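Local structure of PelD (Pseudomonas aeruginosa, 4EU0) at residues L216-D221 with V226-L231; A185-F190 with H283-E288. The protein binds the second messenger cyclic di-GMP through the GAF and GGDEF-like part of a membrane protein involved in pellicle formation. All blocks are in the same frame, centred on the assembly; numbering follows the deposited sequence.

Contact 1: residues L216-D221 with V226-L231. With C2E (9,9'-[(2R,3R,3aS,5S,7aR,9R,10R,10aS,12S,14aR)-3,5,10,12-tetrahydroxy-5,12-dioxidooctahydro-2H,7H-difuro[3,2-d:3',2'-j][1,3,7,9,2,8]tetraoxadiphosphacyclododecine-2,9-diyl]bis(2-amino-1,9-dihydro-6H-purin-6-one)), chain B.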
ATOM      1  N   LEU A 216     -13.510  -1.655   5.577  1.00 14.55           N
ATOM      2  CA  LEU A 216     -14.270  -0.584   6.204  1.00 16.34           C
ATOM      3  C   LEU A 216     -15.699  -1.046   6.454  1.00 16.94           C
ATOM      4  O   LEU A 216     -16.372  -1.538   5.542  1.00 15.87           O
ATOM      5  CB  LEU A 216     -14.313   0.660   5.312  1.00 17.87           C
ATOM      6  CG  LEU A 216     -13.442   1.887   5.545  1.00 19.56           C
ATOM      7  CD1 LEU A 216     -14.106   3.117   4.923  1.00 19.94           C
ATOM      8  CD2 LEU A 216     -13.172   2.119   7.027  1.00 19.90           C
ATOM      9  N   ARG A 217     -16.155  -0.879   7.692  1.00 17.78           N
ATOM     10  CA  ARG A 217     -17.518  -1.230   8.082  1.00 18.53           C
ATOM     11  C   ARG A 217     -18.346   0.046   8.095  1.00 19.41           C
ATOM     12  O   ARG A 217     -18.078   0.962   8.887  1.00 20.61           O
ATOM     13  CB  ARG A 217     -17.525  -1.890   9.466  1.00 19.46           C
ATOM     14  CG  ARG A 217     -16.525  -3.041   9.611  1.00 21.42           C
ATOM     15  CD  ARG A 217     -16.150  -3.336  11.070  1.00 25.76           C
ATOM     16  NE  ARG A 217     -15.571  -2.176  11.756  1.00 29.78           N
ATOM     17  CZ  ARG A 217     -14.987  -2.213  12.952  1.00 32.77           C
ATOM     18  NH1 ARG A 217     -14.868  -3.362  13.610  1.00 35.11           N
ATOM     19  NH2 ARG A 217     -14.505  -1.098  13.489  1.00 34.03           N
ATOM     20  N   LEU A 218     -19.337   0.112   7.208  1.00 18.54           N
ATOM     21  CA  LEU A 218     -20.114   1.335   7.014  1.00 19.59           C
ATOM     22  C   LEU A 218     -21.605   1.051   6.970  1.00 19.45           C
ATOM     23  O   LEU A 218     -22.027  -0.096   6.834  1.00 18.25           O
ATOM     24  CB  LEU A 218     -19.696   2.020   5.702  1.00 19.52           C
ATOM     25  CG  LEU A 218     -18.233   2.446   5.535  1.00 19.81           C
ATOM     26  CD1 LEU A 218     -17.984   2.895   4.117  1.00 20.10           C
ATOM     27  CD2 LEU A 218     -17.862   3.539   6.522  1.00 20.10           C
ATOM     28  N   ARG A 219     -22.396   2.112   7.106  1.00 20.94           N
ATOM     29  CA  ARG A 219     -23.823   2.058   6.828  1.00 21.72           C
ATOM     30  C   ARG A 219     -24.096   2.993   5.659  1.00 22.60           C
ATOM     31  O   ARG A 219     -23.679   4.143   5.687  1.00 23.52           O
ATOM     32  CB  ARG A 219     -24.632   2.494   8.055  1.00 23.26           C
ATOM     33  CG  ARG A 219     -24.549   1.525   9.229  1.00 24.06           C
ATOM     34  CD  ARG A 219     -25.546   0.381   9.062  1.00 23.46           C
ATOM     35  NE  ARG A 219     -25.563  -0.519  10.216  1.00 22.76           N
ATOM     36  CZ  ARG A 219     -26.570  -1.336  10.512  1.00 23.56           C
ATOM     37  NH1 ARG A 219     -27.659  -1.360   9.752  1.00 22.23           N
ATOM     38  NH2 ARG A 219     -26.492  -2.124  11.579  1.00 23.59           N
ATOM     39  N   ASN A 220     -24.784   2.509   4.630  1.00 22.59           N
ATOM     40  CA  ASN A 220     -25.094   3.376   3.489  1.00 23.79           C
ATOM     41  C   ASN A 220     -26.348   4.237   3.694  1.00 25.66           C
ATOM     42  O   ASN A 220     -26.962   4.207   4.766  1.00 26.07           O
ATOM     43  CB  ASN A 220     -25.125   2.590   2.164  1.00 23.20           C
ATOM     44  CG  ASN A 220     -26.363   1.715   1.996  1.00 23.63           C
ATOM     45  OD1 ASN A 220     -27.305   1.742   2.798  1.00 23.17           O
ATOM     46  ND2 ASN A 220     -26.362   0.923   0.929  1.00 24.61           N
ATOM     47  N   ASP A 221     -26.717   5.000   2.668  1.00 27.06           N
ATOM     48  CA  ASP A 221     -27.836   5.939   2.762  1.00 29.70           C
ATOM     49  C   ASP A 221     -29.211   5.266   2.880  1.00 30.10           C
ATOM     50  O   ASP A 221     -30.205   5.931   3.175  1.00 31.56           O
ATOM     51  CB  ASP A 221     -27.808   6.929   1.587  1.00 31.38           C
ATOM     52  CG  ASP A 221     -28.037   6.259   0.240  1.00 32.32           C
ATOM     53  OD1 ASP A 221     -27.993   5.011   0.152  1.00 32.17           O
ATOM     54  OD2 ASP A 221     -28.271   6.997  -0.742  1.00 36.94           O
ATOM     55  N   VAL A 226     -22.655  -2.032   4.871  1.00 15.67           N
ATOM     56  CA  VAL A 226     -21.805  -2.235   3.706  1.00 15.25           C
ATOM     57  C   VAL A 226     -20.413  -2.492   4.242  1.00 14.69           C
ATOM     58  O   VAL A 226     -19.901  -1.686   5.027  1.00 15.58           O
ATOM     59  CB  VAL A 226     -21.753  -0.995   2.784  1.00 15.92           C
ATOM     60  CG1 VAL A 226     -20.686  -1.175   1.700  1.00 15.63           C
ATOM     61  CG2 VAL A 226     -23.124  -0.701   2.165  1.00 16.99           C
ATOM     62  N   LEU A 227     -19.828  -3.621   3.846  1.00 13.75           N
ATOM     63  CA  LEU A 227     -18.435  -3.891   4.154  1.00 13.50           C
ATOM     64  C   LEU A 227     -17.596  -3.714   2.903  1.00 13.26           C
ATOM     65  O   LEU A 227     -17.750  -4.452   1.925  1.00 13.30           O
ATOM     66  CB  LEU A 227     -18.247  -5.286   4.732  1.00 14.23           C
ATOM     67  CG  LEU A 227     -16.798  -5.531   5.179  1.00 15.82           C
ATOM     68  CD1 LEU A 227     -16.470  -4.777   6.476  1.00 18.01           C
ATOM     69  CD2 LEU A 227     -16.577  -6.981   5.387  1.00 17.14           C
ATOM     70  N   LEU A 228     -16.722  -2.715   2.937  1.00 12.88           N
ATOM     71  CA  LEU A 228     -15.787  -2.479   1.852  1.00 12.16           C
ATOM     72  C   LEU A 228     -14.528  -3.272   2.125  1.00 11.42           C
ATOM     73  O   LEU A 228     -14.021  -3.279   3.252  1.00 12.25           O
ATOM     74  CB  LEU A 228     -15.424  -1.003   1.826  1.00 13.73           C
ATOM     75  CG  LEU A 228     -15.199  -0.224   0.546  1.00 16.15           C
ATOM     76  CD1 LEU A 228     -16.045  -0.711  -0.641  1.00 18.20           C
ATOM     77  CD2 LEU A 228     -15.489   1.245   0.916  1.00 14.25           C
ATOM     78  N   VAL A 229     -14.022  -3.948   1.107  1.00  9.69           N
ATOM     79  CA  VAL A 229     -12.745  -4.651   1.225  1.00 10.00           C
ATOM     80  C   VAL A 229     -11.852  -4.270   0.059  1.00 10.46           C
ATOM     81  O   VAL A 229     -12.217  -4.473  -1.091  1.00 11.03           O
ATOM     82  CB  VAL A 229     -12.895  -6.198   1.238  1.00  9.59           C
ATOM     83  CG1 VAL A 229     -11.548  -6.842   1.551  1.00 11.74           C
ATOM     84  CG2 VAL A 229     -13.942  -6.640   2.258  1.00  9.53           C
ATOM     85  N   LEU A 230     -10.673  -3.740   0.371  1.00 10.19           N
ATOM     86  CA  LEU A 230      -9.657  -3.487  -0.648  1.00 10.52           C
ATOM     87  C   LEU A 230      -8.641  -4.630  -0.659  1.00 10.35           C
ATOM     88  O   LEU A 230      -8.137  -5.052   0.385  1.00 10.23           O
ATOM     89  CB  LEU A 230      -8.945  -2.154  -0.377  1.00 10.85           C
ATOM     90  CG  LEU A 230      -7.762  -1.831  -1.301  1.00 11.87           C
ATOM     91  CD1 LEU A 230      -8.233  -1.427  -2.704  1.00 12.69           C
ATOM     92  CD2 LEU A 230      -6.874  -0.738  -0.693  1.00 13.49           C
ATOM     93  N   LEU A 231      -8.343  -5.121  -1.858  1.00 10.72           N
ATOM     94  CA  LEU A 231      -7.342  -6.142  -2.075  1.00 10.96           C
ATOM     95  C   LEU A 231      -6.164  -5.541  -2.841  1.00 11.16           C
ATOM     96  O   LEU A 231      -6.157  -5.558  -4.078  1.00 10.63           O
ATOM     97  CB  LEU A 231      -7.942  -7.287  -2.910  1.00 11.73           C
ATOM     98  CG  LEU A 231      -9.072  -8.131  -2.300  1.00 13.02           C
ATOM     99  CD1 LEU A 231     -10.375  -7.342  -2.152  1.00 14.17           C
ATOM    100  CD2 LEU A 231      -9.275  -9.333  -3.225  1.00 12.94           C
TER
HETATM  101  P1  C2E B 501      -6.360 -19.991  -1.356  1.00 28.65           P
HETATM  102  O2P C2E B 501      -7.273 -20.994  -2.027  1.00 28.87           O
HETATM  103  O1P C2E B 501      -6.674 -19.535   0.045  1.00 27.20           O
HETATM  104  O5' C2E B 501      -6.220 -18.701  -2.284  1.00 25.65           O
HETATM  105  C5' C2E B 501      -5.975 -18.794  -3.687  1.00 25.71           C
HETATM  106  C4' C2E B 501      -5.639 -17.427  -4.273  1.00 24.66           C
HETATM  107  O4' C2E B 501      -6.801 -16.583  -4.263  1.00 22.09           O
HETATM  108  C3' C2E B 501      -4.559 -16.648  -3.530  1.00 24.91           C
HETATM  109  O3' C2E B 501      -3.221 -16.919  -3.963  1.00 27.33           O
HETATM  110  C2' C2E B 501      -4.924 -15.221  -3.847  1.00 22.79           C
HETATM  111  O2' C2E B 501      -4.475 -14.916  -5.172  1.00 24.25           O
HETATM  112  C1' C2E B 501      -6.437 -15.262  -3.867  1.00 19.87           C
HETATM  113  N9  C2E B 501      -6.988 -14.972  -2.512  1.00 17.22           N
HETATM  114  C8  C2E B 501      -7.619 -15.842  -1.705  1.00 16.12           C
HETATM  115  N7  C2E B 501      -8.001 -15.245  -0.545  1.00 15.90           N
HETATM  116  C5  C2E B 501      -7.612 -13.961  -0.632  1.00 15.74           C
HETATM  117  C6  C2E B 501      -7.685 -12.775   0.235  1.00 14.98           C
HETATM  118  O6  C2E B 501      -8.284 -12.863   1.442  1.00 14.72           O
HETATM  119  N1  C2E B 501      -7.150 -11.615  -0.208  1.00 16.45           N
HETATM  120  C2  C2E B 501      -6.527 -11.503  -1.413  1.00 16.16           C
HETATM  121  N2  C2E B 501      -6.016 -10.301  -1.758  1.00 17.22           N
HETATM  122  N3  C2E B 501      -6.421 -12.562  -2.264  1.00 16.43           N
HETATM  123  C4  C2E B 501      -6.933 -13.781  -1.927  1.00 16.12           C
HETATM  124  P11 C2E B 501      -1.995 -16.714  -2.938  1.00 28.16           P
HETATM  125  O21 C2E B 501      -0.688 -16.938  -3.683  1.00 29.01           O
HETATM  126  O11 C2E B 501      -2.152 -15.449  -2.119  1.00 27.12           O
HETATM  127  O5A C2E B 501      -2.177 -17.970  -1.958  1.00 28.18           O
HETATM  128  C5A C2E B 501      -2.168 -19.300  -2.474  1.00 28.42           C
HETATM  129  C4A C2E B 501      -2.489 -20.258  -1.345  1.00 28.58           C
HETATM  130  O4A C2E B 501      -1.577 -20.076  -0.261  1.00 27.99           O
HETATM  131  C3A C2E B 501      -3.846 -19.977  -0.731  1.00 28.38           C
HETATM  132  O3A C2E B 501      -4.891 -20.635  -1.415  1.00 28.48           O
HETATM  133  C2A C2E B 501      -3.712 -20.475   0.684  1.00 29.12           C
HETATM  134  O2A C2E B 501      -3.864 -21.901   0.728  1.00 30.25           O
HETATM  135  C1A C2E B 501      -2.275 -20.108   0.987  1.00 28.26           C
HETATM  136  N91 C2E B 501      -2.224 -18.780   1.658  1.00 27.82           N
HETATM  137  C81 C2E B 501      -1.824 -17.611   1.121  1.00 27.76           C
HETATM  138  N71 C2E B 501      -1.894 -16.601   2.026  1.00 27.60           N
HETATM  139  C51 C2E B 501      -2.354 -17.130   3.177  1.00 28.34           C
HETATM  140  C61 C2E B 501      -2.666 -16.637   4.541  1.00 28.75           C
HETATM  141  O61 C2E B 501      -2.500 -15.332   4.876  1.00 31.29           O
HETATM  142  N11 C2E B 501      -3.127 -17.525   5.451  1.00 30.07           N
HETATM  143  C21 C2E B 501      -3.307 -18.837   5.152  1.00 29.28           C
HETATM  144  N21 C2E B 501      -3.771 -19.671   6.116  1.00 31.12           N
HETATM  145  N31 C2E B 501      -3.035 -19.353   3.925  1.00 29.63           N
HETATM  146  C41 C2E B 501      -2.568 -18.563   2.924  1.00 27.93           C

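Contact 2: residues A185-F190 with H283-E288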
ATOM      1  N   ALA A 185      -5.422  -4.022  -8.425  1.00 13.56           N
ATOM      2  CA  ALA A 185      -6.057  -4.129  -7.118  1.00 12.86           C
ATOM      3  C   ALA A 185      -7.556  -4.205  -7.343  1.00 13.12           C
ATOM      4  O   ALA A 185      -8.041  -3.816  -8.405  1.00 13.44           O
ATOM      5  CB  ALA A 185      -5.715  -2.923  -6.246  1.00 12.59           C
ATOM      6  N   CYS A 186      -8.284  -4.701  -6.342  1.00 13.11           N
ATOM      7  CA  CYS A 186      -9.727  -4.845  -6.441  1.00 14.25           C
ATOM      8  C   CYS A 186     -10.389  -4.277  -5.199  1.00 13.56           C
ATOM      9  O   CYS A 186      -9.901  -4.498  -4.087  1.00 13.87           O
ATOM     10  CB  CYS A 186     -10.093  -6.326  -6.547  1.00 15.12           C
ATOM     11  SG  CYS A 186     -11.774  -6.625  -7.116  1.00 20.51           S
ATOM     12  N   LEU A 187     -11.488  -3.555  -5.398  1.00 13.66           N
ATOM     13  CA  LEU A 187     -12.373  -3.157  -4.313  1.00 13.60           C
ATOM     14  C   LEU A 187     -13.647  -3.985  -4.383  1.00 13.31           C
ATOM     15  O   LEU A 187     -14.297  -4.036  -5.430  1.00 15.66           O
ATOM     16  CB  LEU A 187     -12.782  -1.684  -4.438  1.00 14.89           C
ATOM     17  CG  LEU A 187     -12.335  -0.593  -3.473  1.00 16.48           C
ATOM     18  CD1 LEU A 187     -13.117   0.701  -3.792  1.00 16.04           C
ATOM     19  CD2 LEU A 187     -12.478  -0.986  -1.998  1.00 16.37           C
ATOM     20  N   TYR A 188     -14.003  -4.626  -3.277  1.00 11.81           N
ATOM     21  CA  TYR A 188     -15.310  -5.252  -3.169  1.00 11.59           C
ATOM     22  C   TYR A 188     -16.157  -4.479  -2.180  1.00 11.96           C
ATOM     23  O   TYR A 188     -15.667  -4.042  -1.137  1.00 13.45           O
ATOM     24  CB  TYR A 188     -15.188  -6.687  -2.667  1.00 11.74           C
ATOM     25  CG  TYR A 188     -14.805  -7.704  -3.723  1.00 11.10           C
ATOM     26  CD1 TYR A 188     -15.755  -8.207  -4.599  1.00 12.90           C
ATOM     27  CD2 TYR A 188     -13.498  -8.199  -3.808  1.00 10.84           C
ATOM     28  CE1 TYR A 188     -15.413  -9.161  -5.571  1.00 14.60           C
ATOM     29  CE2 TYR A 188     -13.142  -9.155  -4.778  1.00 13.61           C
ATOM     30  CZ  TYR A 188     -14.107  -9.626  -5.648  1.00 13.58           C
ATOM     31  OH  TYR A 188     -13.797 -10.567  -6.597  1.00 18.30           O
ATOM     32  N   ALA A 189     -17.434  -4.336  -2.506  1.00 11.01           N
ATOM     33  CA  ALA A 189     -18.402  -3.811  -1.547  1.00 11.02           C
ATOM     34  C   ALA A 189     -19.451  -4.876  -1.337  1.00 11.13           C
ATOM     35  O   ALA A 189     -20.112  -5.285  -2.296  1.00 11.79           O
ATOM     36  CB  ALA A 189     -19.027  -2.545  -2.071  1.00 11.89           C
ATOM     37  N   PHE A 190     -19.603  -5.331  -0.097  1.00 10.59           N
ATOM     38  CA  PHE A 190     -20.649  -6.287   0.236  1.00 10.96           C
ATOM     39  C   PHE A 190     -21.785  -5.543   0.907  1.00 11.65           C
ATOM     40  O   PHE A 190     -21.641  -5.066   2.033  1.00 11.56           O
ATOM     41  CB  PHE A 190     -20.108  -7.409   1.132  1.00  9.91           C
ATOM     42  CG  PHE A 190     -18.986  -8.192   0.514  1.00 10.43           C
ATOM     43  CD1 PHE A 190     -19.254  -9.273  -0.315  1.00 12.22           C
ATOM     44  CD2 PHE A 190     -17.657  -7.872   0.779  1.00 10.17           C
ATOM     45  CE1 PHE A 190     -18.221 -10.006  -0.908  1.00 12.71           C
ATOM     46  CE2 PHE A 190     -16.609  -8.611   0.207  1.00  8.84           C
ATOM     47  CZ  PHE A 190     -16.888  -9.675  -0.633  1.00 11.45           C
ATOM     48  N   HIS A 283     -18.511   7.176  -8.771  1.00 24.39           N
ATOM     49  CA  HIS A 283     -19.779   6.552  -9.134  1.00 24.98           C
ATOM     50  C   HIS A 283     -20.002   5.251  -8.374  1.00 23.20           C
ATOM     51  O   HIS A 283     -21.098   4.984  -7.883  1.00 23.50           O
ATOM     52  CB  HIS A 283     -19.861   6.309 -10.644  1.00 26.24           C
ATOM     53  CG  HIS A 283     -21.089   5.568 -11.063  1.00 27.52           C
ATOM     54  ND1 HIS A 283     -22.326   6.171 -11.156  1.00 29.47           N
ATOM     55  CD2 HIS A 283     -21.275   4.271 -11.401  1.00 27.96           C
ATOM     56  CE1 HIS A 283     -23.221   5.274 -11.528  1.00 30.89           C
ATOM     57  NE2 HIS A 283     -22.610   4.113 -11.684  1.00 28.61           N
ATOM     58  N   PHE A 284     -18.943   4.461  -8.266  1.00 21.61           N
ATOM     59  CA  PHE A 284     -19.009   3.176  -7.587  1.00 20.16           C
ATOM     60  C   PHE A 284     -19.348   3.347  -6.105  1.00 19.96           C
ATOM     61  O   PHE A 284     -20.297   2.748  -5.606  1.00 19.25           O
ATOM     62  CB  PHE A 284     -17.692   2.423  -7.765  1.00 19.34           C
ATOM     63  CG  PHE A 284     -17.630   1.117  -7.014  1.00 18.04           C
ATOM     64  CD1 PHE A 284     -18.326   0.003  -7.471  1.00 19.38           C
ATOM     65  CD2 PHE A 284     -16.874   0.998  -5.848  1.00 17.03           C
ATOM     66  CE1 PHE A 284     -18.264  -1.210  -6.767  1.00 18.26           C
ATOM     67  CE2 PHE A 284     -16.804  -0.213  -5.142  1.00 18.93           C
ATOM     68  CZ  PHE A 284     -17.499  -1.318  -5.605  1.00 17.72           C
ATOM     69  N   LEU A 285     -18.583   4.176  -5.407  1.00 19.94           N
ATOM     70  CA  LEU A 285     -18.763   4.299  -3.958  1.00 20.14           C
ATOM     71  C   LEU A 285     -19.918   5.207  -3.545  1.00 21.99           C
ATOM     72  O   LEU A 285     -20.656   4.859  -2.627  1.00 21.67           O
ATOM     73  CB  LEU A 285     -17.463   4.736  -3.268  1.00 19.42           C
ATOM     74  CG  LEU A 285     -16.291   3.752  -3.320  1.00 18.30           C
ATOM     75  CD1 LEU A 285     -15.035   4.407  -2.739  1.00 20.74           C
ATOM     76  CD2 LEU A 285     -16.596   2.438  -2.598  1.00 17.27           C
ATOM     77  N   PHE A 286     -20.088   6.352  -4.221  1.00 24.26           N
ATOM     78  CA  PHE A 286     -21.056   7.371  -3.781  1.00 26.68           C
ATOM     79  C   PHE A 286     -22.455   7.268  -4.387  1.00 28.58           C
ATOM     80  O   PHE A 286     -23.405   7.897  -3.889  1.00 30.69           O
ATOM     81  CB  PHE A 286     -20.514   8.793  -3.998  1.00 28.07           C
ATOM     82  CG  PHE A 286     -19.255   9.095  -3.234  1.00 27.95           C
ATOM     83  CD1 PHE A 286     -18.910   8.365  -2.099  1.00 27.53           C
ATOM     84  CD2 PHE A 286     -18.422  10.128  -3.643  1.00 30.24           C
ATOM     85  CE1 PHE A 286     -17.746   8.646  -1.400  1.00 27.89           C
ATOM     86  CE2 PHE A 286     -17.255  10.425  -2.944  1.00 30.73           C
ATOM     87  CZ  PHE A 286     -16.921   9.683  -1.817  1.00 28.84           C
ATOM     88  N   ASN A 287     -22.572   6.531  -5.487  1.00 28.55           N
ATOM     89  CA  ASN A 287     -23.865   6.293  -6.109  1.00 29.72           C
ATOM     90  C   ASN A 287     -24.283   4.837  -5.916  1.00 28.13           C
ATOM     91  O   ASN A 287     -25.303   4.555  -5.282  1.00 28.45           O
ATOM     92  CB  ASN A 287     -23.840   6.681  -7.592  1.00 31.58           C
ATOM     93  CG  ASN A 287     -25.143   6.361  -8.308  1.00 33.99           C
ATOM     94  OD1 ASN A 287     -25.488   5.196  -8.503  1.00 35.94           O
ATOM     95  ND2 ASN A 287     -25.863   7.395  -8.718  1.00 37.20           N
ATOM     96  N   GLU A 288     -23.484   3.917  -6.449  1.00 26.50           N
ATOM     97  CA  GLU A 288     -23.835   2.499  -6.424  1.00 25.73           C
ATOM     98  C   GLU A 288     -23.906   1.921  -5.011  1.00 24.01           C
ATOM     99  O   GLU A 288     -24.861   1.214  -4.683  1.00 24.02           O
ATOM    100  CB  GLU A 288     -22.877   1.678  -7.283  1.00 25.22           C
ATOM    101  CG  GLU A 288     -22.857   2.073  -8.753  1.00 29.55           C
ATOM    102  CD  GLU A 288     -22.001   1.148  -9.582  1.00 33.39           C
ATOM    103  OE1 GLU A 288     -20.907   1.576 -10.009  1.00 36.48           O
ATOM    104  OE2 GLU A 288     -22.411  -0.015  -9.793  1.00 35.89           O
TER

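Contact 1: residues L216-D221 with V226-L231
Leu216 pairs with Leu228 and Leu218 with Val226 as antiparallel hydrogen-bonded pairs. Arg217 and Leu227 form the non-hydrogen-bonded pair between them. Leu216 N reaches Leu228 O at 2.9 Å, and Leu228 N returns to Leu216 O. The Leu218–Val226 pair is closed from both sides as well; Val226 N lies 2.8 Å from Leu218 O.

The side chain of Leu227 shows how the strands also meet above the backbone. Its CB leaves on the face that carries Arg217. Leu227 CG, anti to the backbone N (chi1 -175°), comes to 4.0 Å from Leu216 O. At the tip, Leu227 CD1 lies 3.4 Å from Leu216 O. The same methyl, Leu227 CD1, is 3.6 Å from Arg217 CG. The two side chains run alongside each other, so the aliphatic part of the arginine lies against the leucine. On the other face, Leu216 CB sits 4.0 Å from Leu228 CB, and Phe167 of helix 162-181 touches both residues.

Near the turn, Asn220 crosses Val226 at about a right angle, its ND2 3.8 Å from Val226 CG2. Asn220 OD1 accepts from Glu222 N, forming an Asx turn, and also from Arg224 N; ND2 donates to Cys289 O. These bonds fix the buried amide.

At the other end, Leu231 CD2 lies 3.7 Å from N2 of a guanine of C2E. Arg210 and Asp213, which also bind the ligand, match the RxxD pattern of the inhibitory site of GGDEF domains. The segments form an antiparallel beta hairpin leading into that site.

Contact 2: residues A185-F190 with H283-E288
This is an apolar contact between a central strand and a C-terminal helix of the GGDEF-like domain. Strand 185-192 lies between strands 225-231 and 265-272 in an antiparallel sheet, and helix 280-288 rests on one of its faces. The short segments run nearly parallel, at 13°, with axes 10.7 Å apart at closest approach.

Leu187 and Ala189 both direct their side chains toward the helix. Phe284 answers from the helix. Its CG is anti to the backbone N (chi1 176°), which extends the ring toward the strand. Phe284 CE2 comes to 4.0 Å from Leu187 CD1, and the neighbouring ring atom Phe284 CZ is 4.0 Å from Ala189 CB. The ring thus touches two successive residues of this strand face through adjacent atoms. Both approach it obliquely. The ring of Phe284 also meets that of Tyr270 on strand 265-272, with planes at about 40°.

Leu285 starts off to one side, but its CD2 swings in to 4.1 Å from Leu187 CD1. The two leucine side chains cross at about a right angle. Leu187 CD1 therefore touches both Phe284 and Leu285. Leu228 of the next strand adds to the same cluster, contacting Leu187, Ala189 and Leu285.

The helix widens by a residue here, with His283 O accepting from both Asn287 N and Glu288 N. Tyr188 points away from this helix; its OH bonds to Ser239 O of helix 236-253, beyond the opposite face of the sheet.

The four touching residues are buried and meet through methyl groups and an aromatic ring. The segments are held together by dispersion and exclusion of water, with shape rather than directional polar bonds setting their fit.

In the fold
Contacts 1 and 2 belong to one sheet, and their centres are 9 Å apart. Strand 225-231 of contact 1 and strand 185-192 of contact 2 are neighbours. Probable hydrogen bonds join them: Val229 N lies 2.8 Å from Tyr188 O, and Leu231 N is 2.8 Å from Cys186 O. In sequence, both segments of contact 1 fall between the two segments of contact 2. Contact 1 reaches the cyclic di-GMP directly, through Leu231. Contact 2 lies further back: the side chain of Leu187 is about 11 Å from the ligand and about 10 Å from those of Asp213 and Thr234.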